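Local coordinates for rhino (Drosophila melanogaster, PDB 5XYV), which probably helps specify germline piRNA clusters, its chromoshadow domain binding the N-terminal domain of Deadlock, at residues B[16-21]-B[30-35]. Residues are numbered along the deposited sequence; the frame is centred on the assembly and turned at random.
Sequences KILHCY and FVTWKG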
loop_
_atom_site.group_PDB
_atom_site.type_symbol
_atom_site.label_atom_id
_atom_site.label_comp_id
_atom_site.label_asym_id
_atom_site.label_seq_id
_atom_site.Cartn_x
_atom_site.Cartn_y
_atom_site.Cartn_z
ATOM N N LYS B 16 0.264 7.986 -14.968
ATOM C CA LYS B 16 0.511 8.201 -13.536
ATOM C C LYS B 16 -0.665 7.674 -12.670
ATOM O O LYS B 16 -1.817 7.644 -13.120
ATOM C CB LYS B 16 0.761 9.705 -13.248
ATOM C CG LYS B 16 1.844 10.398 -14.097
ATOM C CD LYS B 16 2.965 9.456 -14.499
ATOM C CE LYS B 16 3.823 9.927 -15.720
ATOM N NZ LYS B 16 4.915 10.947 -15.388
ATOM N N ILE B 17 -0.363 7.263 -11.433
ATOM C CA ILE B 17 -1.380 7.073 -10.392
ATOM C C ILE B 17 -1.350 8.290 -9.503
ATOM O O ILE B 17 -0.355 8.507 -8.807
ATOM C CB ILE B 17 -1.132 5.825 -9.523
ATOM C CG1 ILE B 17 -1.009 4.572 -10.395
ATOM C CG2 ILE B 17 -2.210 5.692 -8.435
ATOM C CD1 ILE B 17 -1.029 3.258 -9.610
ATOM N N LEU B 18 -2.415 9.089 -9.526
ATOM C CA LEU B 18 -2.436 10.358 -8.801
ATOM C C LEU B 18 -2.860 10.241 -7.352
ATOM O O LEU B 18 -2.449 11.040 -6.515
ATOM C CB LEU B 18 -3.367 11.356 -9.486
ATOM C CG LEU B 18 -3.164 11.535 -10.981
ATOM C CD1 LEU B 18 -4.163 12.533 -11.571
ATOM C CD2 LEU B 18 -1.711 11.943 -11.255
ATOM N N HIS B 19 -3.679 9.244 -7.047
ATOM C CA HIS B 19 -4.422 9.294 -5.805
ATOM C C HIS B 19 -5.247 8.007 -5.632
ATOM O O HIS B 19 -5.404 7.249 -6.597
ATOM C CB HIS B 19 -5.290 10.571 -5.831
ATOM C CG HIS B 19 -6.274 10.675 -4.725
ATOM N ND1 HIS B 19 -5.908 10.634 -3.392
ATOM C CD2 HIS B 19 -7.616 10.823 -4.739
ATOM C CE1 HIS B 19 -6.985 10.744 -2.642
ATOM N NE2 HIS B 19 -8.042 10.857 -3.436
ATOM N N CYS B 20 -5.736 7.723 -4.421
ATOM C CA CYS B 20 -6.648 6.591 -4.253
ATOM C C CYS B 20 -7.702 6.859 -3.187
ATOM O O CYS B 20 -7.592 7.776 -2.398
ATOM C CB CYS B 20 -5.900 5.296 -3.905
ATOM S SG CYS B 20 -5.132 5.268 -2.279
ATOM N N TYR B 21 -8.736 6.033 -3.174
ATOM C CA TYR B 21 -9.811 6.205 -2.217
ATOM C C TYR B 21 -10.372 4.847 -1.840
ATOM O O TYR B 21 -10.654 4.013 -2.690
ATOM C CB TYR B 21 -10.894 7.125 -2.789
ATOM C CG TYR B 21 -12.049 7.369 -1.857
ATOM C CD1 TYR B 21 -11.861 8.016 -0.643
ATOM C CD2 TYR B 21 -13.341 6.977 -2.206
ATOM C CE1 TYR B 21 -12.917 8.262 0.198
ATOM C CE2 TYR B 21 -14.401 7.221 -1.370
ATOM C CZ TYR B 21 -14.185 7.860 -0.165
ATOM O OH TYR B 21 -15.247 8.098 0.676
ATOM N N PHE B 30 -7.064 6.617 -8.903
ATOM C CA PHE B 30 -7.328 7.701 -9.828
ATOM C C PHE B 30 -6.103 7.890 -10.689
ATOM O O PHE B 30 -5.009 8.191 -10.194
ATOM C CB PHE B 30 -7.741 8.949 -9.052
ATOM C CG PHE B 30 -8.940 8.696 -8.184
ATOM C CD1 PHE B 30 -8.804 8.426 -6.830
ATOM C CD2 PHE B 30 -10.203 8.616 -8.750
ATOM C CE1 PHE B 30 -9.915 8.139 -6.058
ATOM C CE2 PHE B 30 -11.303 8.338 -7.975
ATOM C CZ PHE B 30 -11.159 8.101 -6.633
ATOM N N VAL B 31 -6.280 7.662 -11.985
ATOM C CA VAL B 31 -5.141 7.471 -12.870
ATOM C C VAL B 31 -5.251 8.278 -14.142
ATOM O O VAL B 31 -6.332 8.710 -14.543
ATOM C CB VAL B 31 -4.947 5.964 -13.290
ATOM C CG1 VAL B 31 -4.711 5.071 -12.077
ATOM C CG2 VAL B 31 -6.126 5.474 -14.182
ATOM N N THR B 32 -4.100 8.461 -14.772
ATOM C CA THR B 32 -4.042 9.064 -16.095
ATOM C C THR B 32 -3.437 8.058 -17.076
ATOM O O THR B 32 -2.709 7.138 -16.678
ATOM C CB THR B 32 -3.251 10.374 -16.073
ATOM O OG1 THR B 32 -1.910 10.105 -15.660
ATOM C CG2 THR B 32 -3.881 11.331 -15.083
ATOM N N TRP B 33 -3.756 8.212 -18.350
ATOM C CA TRP B 33 -3.230 7.308 -19.360
ATOM C C TRP B 33 -2.311 8.082 -20.281
ATOM O O TRP B 33 -2.481 9.289 -20.441
ATOM C CB TRP B 33 -4.366 6.658 -20.152
ATOM C CG TRP B 33 -5.418 6.097 -19.279
ATOM C CD1 TRP B 33 -6.583 6.694 -18.907
ATOM C CD2 TRP B 33 -5.408 4.809 -18.656
ATOM N NE1 TRP B 33 -7.299 5.858 -18.084
ATOM C CE2 TRP B 33 -6.599 4.689 -17.917
ATOM C CE3 TRP B 33 -4.501 3.744 -18.647
ATOM C CZ2 TRP B 33 -6.910 3.541 -17.174
ATOM C CZ3 TRP B 33 -4.802 2.618 -17.914
ATOM C CH2 TRP B 33 -5.999 2.518 -17.190
ATOM N N LYS B 34 -1.371 7.383 -20.913
ATOM C CA LYS B 34 -0.474 8.030 -21.858
ATOM C C LYS B 34 -1.210 8.484 -23.106
ATOM O O LYS B 34 -1.945 7.702 -23.728
ATOM C CB LYS B 34 0.670 7.096 -22.237
ATOM C CG LYS B 34 1.649 6.843 -21.095
ATOM C CD LYS B 34 2.730 5.847 -21.478
ATOM C CE LYS B 34 3.660 5.595 -20.309
ATOM N NZ LYS B 34 4.679 4.553 -20.627
ATOM N N GLY B 35 -1.018 9.754 -23.460
ATOM C CA GLY B 35 -1.598 10.292 -24.675
ATOM C C GLY B 35 -2.975 10.873 -24.441
ATOM O O GLY B 35 -3.577 11.471 -25.342
#
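Phe30 packs beside His19 at the tight end of this antiparallel hairpin. Their rings are near parallel (17°) but displaced, with little overlap, and Phe30 CD1 lies 3.4 Å from His19 CD2. Phe30 CG stands anti to its own carbonyl carbon (chi1 -57°), which carries the ring along the partner strand until Phe30 CE1 lies 3.6 Å from Tyr21 CB, at the ring's edge. Strand 14-23 gains an extra residue here, a classic beta bulge, with Leu18 and His19 set against the single Phe30: Leu18 N donates to Phe30 O (2.8 Å), and Phe30 N to His19 O in an almost straight bond (175°). On the other face of the sheet the Ile17 and Val31 side chains lie side by side, CG1 to CG1 4.1 Å. The solvent side is lighter: exposed Lys16 and Leu18 pack loosely round Thr32, though the backbone stays bonded, Thr32 N donating to Lys16 O (2.9 Å). Thr32 OG1 accepts from Lys16 N (3.1 Å), while Thr32 CG2 touches Leu18 CD1 (3.7 Å). A valine at Thr32 would probably leave Lys16 N without this acceptor. Trp44 of a Deadlock chain meets the His19 and Phe30 rings. Strand 26-33 is central in the three-stranded sheet, Phe30 touching Ala41 and Val31 touching Val42 of strand 39-43.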